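Local coordinates for Sso-CP2 metallo-carboxypetidase (Sulfolobus solfataricus, PDB 4MMO), which is a zinc-dependent hydrolase of the M20 peptidase family that probably acts as a carboxypeptidase, removing residues from the C-terminal end of peptides, at residues A[3-7]-A[114-118]; A[107-112]-A[398-402]; A[362-367]-A[423-429]. All coordinates share one frame; numbering follows the deposited sequence.

Contact 1 of 3, residues A[3-7]-A[114-118]; sequences EELYT and FAIKH
Glu4 and Phe114 bring the two helices together at their nearest CA atoms, 6.7 Å apart, yet the local axes of 3-7 and 114-118 stay 12.0 Å from each other and run at 150°, not far from antiparallel. Phe114 spans that wide gap. Its ring lies flat beneath the backbone of the N-terminal helix, with Glu4 CA 3.8 Å from the ring centroid and only 13° off its normal, a CH-pi contact over the middle of the face. Glu4 CG continues over the same face near Phe114 CD1, while Thr7 CB meets the ring at its edge, close to the plane, 3.6 Å from Phe114 CZ. Thr7 OG1 turns back to hydrogen-bond Glu3 O, which also takes the backbone N of Thr7 from the other side of its carbonyl plane. With an alanine in place of Phe114, the gap beneath Glu4 CA would probably be left unfilled and Thr7 would lose its aromatic neighbour.

The second link is polar. Glu4 bends at its second torsion, which swings the carboxylate toward His118. His118 NE2 donates to Glu4 OE2 at 3.0 Å and 165°, within its own ring plane but from above the carboxylate plane. On its far side the imidazole ND1 bonds Glu428, so this ring sits between two acids, which would probably favour its protonated form. Lys117 passes near Glu3 without making a salt bridge, NZ to OE1 being 4.5 Å; Asp121 is its stronger partner.

Helix 24-39 contributes Leu38 against Phe114 and Lys117, Tyr420 of helix 417-433 packs on Phe114, and Ile116 faces strand 128-134, so the contact ties the N-terminal helix to helix 102-121 beside the mixed sheet.

Contact 2 of 3, residues A[107-112]-A[398-402]; sequences GTLMAR and AIGAG
Close behind the zinc site of the M20 catalytic domain, the helix that carries the metal ligand Asp104 in its first turn packs against the loop leaving strand 395-396, and Thr108 meets Ala401 at the point of closest backbone approach, with CA atoms 4.8 Å apart. Thr108 uses both branches of its side chain. OG1, set beside its own backbone N (chi1 -56°), accepts the backbone N-H of Ala401 at 2.9 Å, in a bond that is almost straight at 174°. The methyl CG2 lies against the loop two residues earlier, 3.4 Å from Ile399 O. Ala401 answers with its own methyl: CB lies 3.6 Å from Gly107 C, pressed onto the start of the segment. Gly107 has no side chain to stand in the way; a CB there would fall too near that methyl.

This helix and loop belong to the zinc-bearing alpha/beta domain, whose mixed sheet ends at strand 395-396. The side chain of Thr108 comes within about 8 Å of the bound zinc ion, so the packing lies near the site without entering the metal's coordination sphere, and neither segment supplies a metal ligand here.

One turn further along the helix, Arg112 reaches out with its chain extended from CG to NE and lays its guanidinium near Ile399 CB, 4.0 Å from NH2. The same NH2 meets Ala398 O at the edge of the group, 2.8 Å away, but the bond is weak because its angle is only 130°. NH1 makes the stronger link, to Met162 O beside the zinc ligand Glu163, while NE is buried without a partner. Thr427 of helix 417-433 touches both Arg112 and Ile399, and Met359 of helix 354-367 packs on Ala398 and Ile399.

Contact 3 of 3, residues A[362-367]-A[423-429]; sequences SAKKVY and AIKHTEE
His426 and Val366 hold the close-packed part of this helix pair, whose local axes come within 8.7 Å at 138°. The imidazole of His426 leaves its helix with CG opposite the backbone N (chi1 -174°), which carries the ring to the 362-367 backbone. Ala363 CA lies over one face and Ser362 OG stands at the edge; Ala363 CB is 3.4 Å from His426 NE2. Ser362 OG has its main partner in Ala358 O, one turn back, with Met359 O also within hydrogen-bonding reach. Tyr367 sends its edge toward the His426 face in an offset edge-to-face pair, planes at 87°, with Tyr367 CE2 3.7 Å from His426 ND1. A water joins the two polar ends, 2.6 Å from Tyr367 OH and 2.9 Å from His426 ND1. Val366 packs against the 423-429 backbone, its CG2 3.7 Å from His426 CA.

The other flank is looser and faces solvent. Lys425 runs extended past Val366 in the opposite sense, touching it with CG and CD. Lys365 and Glu429 cross at about a right angle, and their salt bridge, NZ to OE1, is long at 3.5 Å.

Beyond the pair, Pro173 packs on Ala363 and Tyr367, and the back of helix 417-433 lies on helix 102-121 through Ile424 against Ala111 and Thr427 against Ala115.

How the contacts relate
All three contacts lie on the same side of the chain's centre, in the zinc-bearing domain. Contacts 1 and 2 share helix 102-121, and their centres are 11 Å apart, as are those of contacts 2 and 3; contacts 1 and 3 are 15 Å apart. Helix 417-433 lies against helix 102-121 and the 398-402 loop and so connects contact 3 to both others: Ala115 CB is 3.4 Å from Ile424 O, and Gly400 O is 3.8 Å from Ala423 CB. Along the chain, contact 1 closes before contact 3 opens, whereas contact 2 interleaves with each. The N-terminal and C-terminal helices are thereby packed around the helix that bears zinc ligand Asp104 near its start.

Contact 1 of 3, residues A[3-7]-A[114-118]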
loop_
_atom_site.group_PDB
_atom_site.type_symbol
_atom_site.label_atom_id
_atom_site.label_comp_id
_atom_site.label_asym_id
_atom_site.label_seq_id
_atom_site.Cartn_x
_atom_site.Cartn_y
_atom_site.Cartn_z
ATOM N N GLU A 3 -29.165 30.638 -23.412
ATOM C CA GLU A 3 -27.821 30.339 -23.887
ATOM C C GLU A 3 -26.839 30.069 -22.745
ATOM O O GLU A 3 -25.907 29.280 -22.897
ATOM C CB GLU A 3 -27.307 31.495 -24.746
ATOM C CG GLU A 3 -26.022 31.186 -25.497
ATOM C CD GLU A 3 -25.518 32.369 -26.303
ATOM O OE1 GLU A 3 -25.964 33.507 -26.040
ATOM O OE2 GLU A 3 -24.677 32.160 -27.203
ATOM N N GLU A 4 -27.046 30.728 -21.608
ATOM C CA GLU A 4 -26.154 30.577 -20.458
ATOM C C GLU A 4 -26.137 29.134 -19.970
ATOM O O GLU A 4 -25.077 28.557 -19.721
ATOM C CB GLU A 4 -26.585 31.493 -19.307
ATOM C CG GLU A 4 -26.294 32.975 -19.521
ATOM C CD GLU A 4 -27.171 33.615 -20.583
ATOM O OE1 GLU A 4 -28.321 33.160 -20.770
ATOM O OE2 GLU A 4 -26.709 34.579 -21.232
ATOM N N LEU A 5 -27.321 28.555 -19.829
ATOM C CA LEU A 5 -27.436 27.201 -19.323
ATOM C C LEU A 5 -27.045 26.193 -20.399
ATOM O O LEU A 5 -26.299 25.252 -20.134
ATOM C CB LEU A 5 -28.859 26.937 -18.835
ATOM C CG LEU A 5 -29.117 25.542 -18.266
ATOM C CD1 LEU A 5 -28.172 25.240 -17.116
ATOM C CD2 LEU A 5 -30.561 25.408 -17.810
ATOM N N TYR A 6 -27.537 26.405 -21.614
ATOM C CA TYR A 6 -27.283 25.482 -22.713
ATOM C C TYR A 6 -25.792 25.320 -22.973
ATOM O O TYR A 6 -25.306 24.203 -23.161
ATOM C CB TYR A 6 -27.978 25.959 -23.992
ATOM C CG TYR A 6 -27.505 25.248 -25.243
ATOM C CD1 TYR A 6 -28.008 24.000 -25.590
ATOM C CD2 TYR A 6 -26.553 25.824 -26.074
ATOM C CE1 TYR A 6 -27.578 23.347 -26.730
ATOM C CE2 TYR A 6 -26.115 25.177 -27.216
ATOM C CZ TYR A 6 -26.631 23.940 -27.539
ATOM O OH TYR A 6 -26.199 23.294 -28.674
ATOM N N THR A 7 -25.064 26.432 -22.976
ATOM C CA THR A 7 -23.638 26.387 -23.270
ATOM C C THR A 7 -22.880 25.673 -22.153
ATOM O O THR A 7 -21.920 24.946 -22.414
ATOM C CB THR A 7 -23.067 27.793 -23.488
ATOM O OG1 THR A 7 -23.794 28.434 -24.540
ATOM C CG2 THR A 7 -21.588 27.729 -23.874
ATOM N N PHE A 114 -19.928 34.485 -19.278
ATOM C CA PHE A 114 -21.216 35.056 -19.625
ATOM C C PHE A 114 -21.429 36.414 -18.946
ATOM O O PHE A 114 -22.124 37.271 -19.487
ATOM C CB PHE A 114 -22.347 34.077 -19.305
ATOM C CG PHE A 114 -22.603 33.084 -20.407
ATOM C CD1 PHE A 114 -23.281 33.468 -21.552
ATOM C CD2 PHE A 114 -22.146 31.778 -20.309
ATOM C CE1 PHE A 114 -23.510 32.569 -22.574
ATOM C CE2 PHE A 114 -22.373 30.873 -21.330
ATOM C CZ PHE A 114 -23.055 31.269 -22.463
ATOM N N ALA A 115 -20.815 36.618 -17.784
ATOM C CA ALA A 115 -20.846 37.927 -17.136
ATOM C C ALA A 115 -20.143 38.951 -18.021
ATOM O O ALA A 115 -20.669 40.035 -18.267
ATOM C CB ALA A 115 -20.187 37.872 -15.768
ATOM N N ILE A 116 -18.958 38.595 -18.508
ATOM C CA ILE A 116 -18.185 39.488 -19.361
ATOM C C ILE A 116 -18.979 39.817 -20.617
ATOM O O ILE A 116 -19.001 40.965 -21.065
ATOM C CB ILE A 116 -16.828 38.868 -19.742
ATOM C CG1 ILE A 116 -15.966 38.690 -18.492
ATOM C CG2 ILE A 116 -16.087 39.743 -20.757
ATOM C CD1 ILE A 116 -14.726 37.831 -18.709
ATOM N N LYS A 117 -19.632 38.802 -21.173
ATOM C CA LYS A 117 -20.448 38.967 -22.367
ATOM C C LYS A 117 -21.561 39.978 -22.135
ATOM O O LYS A 117 -21.812 40.844 -22.972
ATOM C CB LYS A 117 -21.069 37.631 -22.766
ATOM C CG LYS A 117 -21.920 37.692 -24.021
ATOM C CD LYS A 117 -22.674 36.391 -24.240
ATOM C CE LYS A 117 -23.123 36.255 -25.682
ATOM N NZ LYS A 117 -23.854 37.455 -26.169
ATOM N N HIS A 118 -22.240 39.846 -21.002
ATOM C CA HIS A 118 -23.355 40.720 -20.683
ATOM C C HIS A 118 -22.892 42.171 -20.618
ATOM O O HIS A 118 -23.506 43.053 -21.217
ATOM C CB HIS A 118 -24.007 40.293 -19.368
ATOM C CG HIS A 118 -24.684 38.960 -19.444
ATOM N ND1 HIS A 118 -25.269 38.356 -18.350
ATOM C CD2 HIS A 118 -24.872 38.114 -20.483
ATOM C CE1 HIS A 118 -25.784 37.197 -18.714
ATOM N NE2 HIS A 118 -25.557 37.024 -20.004
#

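Contact 2 of 3, residues A[107-112]-A[398-402]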
loop_
_atom_site.group_PDB
_atom_site.type_symbol
_atom_site.label_atom_id
_atom_site.label_comp_id
_atom_site.label_asym_id
_atom_site.label_seq_id
_atom_site.Cartn_x
_atom_site.Cartn_y
_atom_site.Cartn_z
ATOM N N GLY A 107 -18.349 25.262 -14.312
ATOM C CA GLY A 107 -19.486 26.123 -14.031
ATOM C C GLY A 107 -19.032 27.541 -13.715
ATOM O O GLY A 107 -19.540 28.514 -14.277
ATOM N N THR A 108 -18.052 27.651 -12.825
ATOM C CA THR A 108 -17.503 28.951 -12.444
ATOM C C THR A 108 -16.799 29.599 -13.630
ATOM O O THR A 108 -16.862 30.813 -13.811
ATOM C CB THR A 108 -16.513 28.814 -11.274
ATOM O OG1 THR A 108 -17.167 28.176 -10.172
ATOM C CG2 THR A 108 -15.987 30.181 -10.831
ATOM N N LEU A 109 -16.140 28.782 -14.445
ATOM C CA LEU A 109 -15.415 29.288 -15.606
ATOM C C LEU A 109 -16.386 29.918 -16.590
ATOM O O LEU A 109 -16.118 30.982 -17.151
ATOM C CB LEU A 109 -14.629 28.157 -16.283
ATOM C CG LEU A 109 -13.702 28.484 -17.462
ATOM C CD1 LEU A 109 -12.706 27.343 -17.649
ATOM C CD2 LEU A 109 -14.442 28.708 -18.777
ATOM N N MET A 110 -17.519 29.255 -16.789
ATOM C CA MET A 110 -18.478 29.656 -17.812
ATOM C C MET A 110 -19.328 30.831 -17.331
ATOM O O MET A 110 -19.690 31.707 -18.120
ATOM C CB MET A 110 -19.377 28.473 -18.181
ATOM C CG MET A 110 -20.306 28.731 -19.352
ATOM S SD MET A 110 -19.435 29.022 -20.900
ATOM C CE MET A 110 -18.661 27.431 -21.173
ATOM N N ALA A 111 -19.650 30.835 -16.041
ATOM C CA ALA A 111 -20.383 31.943 -15.438
ATOM C C ALA A 111 -19.642 33.249 -15.692
ATOM O O ALA A 111 -20.224 34.217 -16.180
ATOM C CB ALA A 111 -20.562 31.717 -13.944
ATOM N N ARG A 112 -18.347 33.255 -15.390
ATOM C CA ARG A 112 -17.521 34.440 -15.576
ATOM C C ARG A 112 -17.540 34.909 -17.027
ATOM O O ARG A 112 -17.595 36.110 -17.295
ATOM C CB ARG A 112 -16.082 34.163 -15.144
ATOM C CG ARG A 112 -15.920 33.928 -13.656
ATOM C CD ARG A 112 -14.479 33.616 -13.307
ATOM N NE ARG A 112 -14.281 33.503 -11.865
ATOM C CZ ARG A 112 -13.120 33.205 -11.290
ATOM N NH1 ARG A 112 -12.044 32.984 -12.031
ATOM N NH2 ARG A 112 -13.037 33.123 -9.970
ATOM N N ALA A 398 -12.305 33.935 -5.518
ATOM C CA ALA A 398 -13.702 34.143 -5.181
ATOM C C ALA A 398 -14.551 34.073 -6.437
ATOM O O ALA A 398 -14.027 34.191 -7.542
ATOM C CB ALA A 398 -13.870 35.480 -4.533
ATOM N N ILE A 399 -15.862 33.959 -6.229
ATOM C CA ILE A 399 -16.855 33.630 -7.256
ATOM C C ILE A 399 -16.873 32.122 -7.441
ATOM O O ILE A 399 -15.834 31.507 -7.675
ATOM C CB ILE A 399 -16.624 34.326 -8.617
ATOM C CG1 ILE A 399 -16.496 35.842 -8.431
ATOM C CG2 ILE A 399 -17.773 34.003 -9.566
ATOM C CD1 ILE A 399 -16.030 36.580 -9.670
ATOM N N GLY A 400 -18.055 31.528 -7.322
ATOM C CA GLY A 400 -18.194 30.089 -7.449
ATOM C C GLY A 400 -19.599 29.654 -7.804
ATOM O O GLY A 400 -20.574 30.063 -7.169
ATOM N N ALA A 401 -19.699 28.818 -8.833
ATOM C CA ALA A 401 -20.980 28.273 -9.255
ATOM C C ALA A 401 -21.413 27.155 -8.312
ATOM O O ALA A 401 -22.593 26.809 -8.244
ATOM C CB ALA A 401 -20.876 27.754 -10.668
ATOM N N GLY A 402 -20.450 26.597 -7.584
ATOM C CA GLY A 402 -20.705 25.456 -6.724
ATOM C C GLY A 402 -20.928 25.813 -5.271
ATOM O O GLY A 402 -21.063 26.984 -4.913
#

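Contact 3 of 3, residues A[362-367]-A[423-429]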
loop_
_atom_site.group_PDB
_atom_site.type_symbol
_atom_site.label_atom_id
_atom_site.label_comp_id
_atom_site.label_asym_id
_atom_site.label_seq_id
_atom_site.Cartn_x
_atom_site.Cartn_y
_atom_site.Cartn_z
ATOM N N SER A 362 -19.488 42.953 -3.829
ATOM C CA SER A 362 -20.340 42.332 -4.842
ATOM C C SER A 362 -21.006 41.069 -4.307
ATOM O O SER A 362 -22.185 40.821 -4.568
ATOM C CB SER A 362 -19.536 42.004 -6.105
ATOM O OG SER A 362 -18.419 41.187 -5.807
ATOM N N ALA A 363 -20.254 40.271 -3.556
ATOM C CA ALA A 363 -20.791 39.024 -3.012
ATOM C C ALA A 363 -21.943 39.339 -2.067
ATOM O O ALA A 363 -22.973 38.669 -2.058
ATOM C CB ALA A 363 -19.702 38.257 -2.282
ATOM N N LYS A 364 -21.745 40.386 -1.280
ATOM C CA LYS A 364 -22.713 40.826 -0.292
ATOM C C LYS A 364 -24.014 41.270 -0.960
ATOM O O LYS A 364 -25.106 40.904 -0.529
ATOM C CB LYS A 364 -22.093 41.971 0.498
ATOM C CG LYS A 364 -22.771 42.297 1.796
ATOM C CD LYS A 364 -21.929 43.302 2.563
ATOM C CE LYS A 364 -22.557 43.666 3.889
ATOM N NZ LYS A 364 -22.664 42.481 4.780
ATOM N N LYS A 365 -23.887 42.036 -2.037
ATOM C CA LYS A 365 -25.044 42.498 -2.792
ATOM C C LYS A 365 -25.824 41.353 -3.450
ATOM O O LYS A 365 -27.055 41.323 -3.404
ATOM C CB LYS A 365 -24.591 43.497 -3.858
ATOM C CG LYS A 365 -25.726 44.141 -4.633
ATOM C CD LYS A 365 -25.202 45.182 -5.609
ATOM C CE LYS A 365 -26.333 45.966 -6.255
ATOM N NZ LYS A 365 -27.321 45.076 -6.926
ATOM N N VAL A 366 -25.109 40.414 -4.059
ATOM C CA VAL A 366 -25.749 39.355 -4.837
ATOM C C VAL A 366 -26.383 38.282 -3.957
ATOM O O VAL A 366 -27.493 37.829 -4.233
ATOM C CB VAL A 366 -24.740 38.714 -5.819
ATOM C CG1 VAL A 366 -25.280 37.420 -6.419
ATOM C CG2 VAL A 366 -24.404 39.700 -6.918
ATOM N N TYR A 367 -25.679 37.880 -2.902
ATOM C CA TYR A 367 -26.123 36.767 -2.066
ATOM C C TYR A 367 -26.883 37.234 -0.831
ATOM O O TYR A 367 -27.628 36.463 -0.228
ATOM C CB TYR A 367 -24.929 35.895 -1.664
ATOM C CG TYR A 367 -24.307 35.178 -2.839
ATOM C CD1 TYR A 367 -24.848 33.990 -3.315
ATOM C CD2 TYR A 367 -23.191 35.695 -3.486
ATOM C CE1 TYR A 367 -24.289 33.331 -4.396
ATOM C CE2 TYR A 367 -22.626 35.044 -4.568
ATOM C CZ TYR A 367 -23.180 33.862 -5.019
ATOM O OH TYR A 367 -22.621 33.207 -6.094
ATOM N N ALA A 423 -23.753 33.157 -9.772
ATOM C CA ALA A 423 -22.319 33.282 -10.001
ATOM C C ALA A 423 -22.045 34.258 -11.138
ATOM O O ALA A 423 -21.157 35.108 -11.035
ATOM C CB ALA A 423 -21.699 31.918 -10.297
ATOM N N ILE A 424 -22.806 34.128 -12.222
ATOM C CA ILE A 424 -22.740 35.084 -13.325
ATOM C C ILE A 424 -22.983 36.485 -12.771
ATOM O O ILE A 424 -22.271 37.437 -13.090
ATOM C CB ILE A 424 -23.807 34.774 -14.404
ATOM C CG1 ILE A 424 -23.518 33.425 -15.067
ATOM C CG2 ILE A 424 -23.847 35.876 -15.468
ATOM C CD1 ILE A 424 -24.652 32.896 -15.931
ATOM N N LYS A 425 -23.995 36.580 -11.920
ATOM C CA LYS A 425 -24.430 37.834 -11.327
ATOM C C LYS A 425 -23.342 38.428 -10.430
ATOM O O LYS A 425 -23.043 39.621 -10.511
ATOM C CB LYS A 425 -25.703 37.555 -10.538
ATOM C CG LYS A 425 -26.467 38.746 -10.041
ATOM C CD LYS A 425 -27.789 38.242 -9.493
ATOM C CE LYS A 425 -28.579 39.303 -8.765
ATOM N NZ LYS A 425 -29.815 38.699 -8.193
ATOM N N HIS A 426 -22.751 37.586 -9.587
ATOM C CA HIS A 426 -21.634 37.983 -8.736
ATOM C C HIS A 426 -20.481 38.540 -9.564
ATOM O O HIS A 426 -19.852 39.527 -9.181
ATOM C CB HIS A 426 -21.157 36.789 -7.906
ATOM C CG HIS A 426 -20.109 37.126 -6.894
ATOM N ND1 HIS A 426 -19.502 36.168 -6.106
ATOM C CD2 HIS A 426 -19.561 38.309 -6.524
ATOM C CE1 HIS A 426 -18.627 36.744 -5.306
ATOM N NE2 HIS A 426 -18.640 38.046 -5.542
ATOM N N THR A 427 -20.208 37.915 -10.703
ATOM C CA THR A 427 -19.093 38.339 -11.538
ATOM C C THR A 427 -19.377 39.700 -12.159
ATOM O O THR A 427 -18.494 40.555 -12.232
ATOM C CB THR A 427 -18.815 37.338 -12.676
ATOM O OG1 THR A 427 -18.601 36.027 -12.132
ATOM C CG2 THR A 427 -17.594 37.773 -13.482
ATOM N N GLU A 428 -20.609 39.877 -12.629
ATOM C CA GLU A 428 -21.047 41.138 -13.217
ATOM C C GLU A 428 -20.856 42.287 -12.234
ATOM O O GLU A 428 -20.208 43.283 -12.553
ATOM C CB GLU A 428 -22.513 41.047 -13.645
ATOM C CG GLU A 428 -22.714 40.361 -14.989
ATOM C CD GLU A 428 -24.171 40.046 -15.294
ATOM O OE1 GLU A 428 -25.009 40.071 -14.368
ATOM O OE2 GLU A 428 -24.477 39.760 -16.467
ATOM N N GLU A 429 -21.409 42.138 -11.035
ATOM C CA GLU A 429 -21.269 43.158 -10.000
ATOM C C GLU A 429 -19.806 43.376 -9.646
ATOM O O GLU A 429 -19.386 44.509 -9.409
ATOM C CB GLU A 429 -22.059 42.777 -8.748
ATOM C CG GLU A 429 -23.532 43.153 -8.805
ATOM C CD GLU A 429 -23.748 44.652 -8.920
ATOM O OE1 GLU A 429 -24.820 45.060 -9.411
ATOM O OE2 GLU A 429 -22.844 45.422 -8.521
HETATM O O HOH W 1 -20.026 33.336 -6.021
#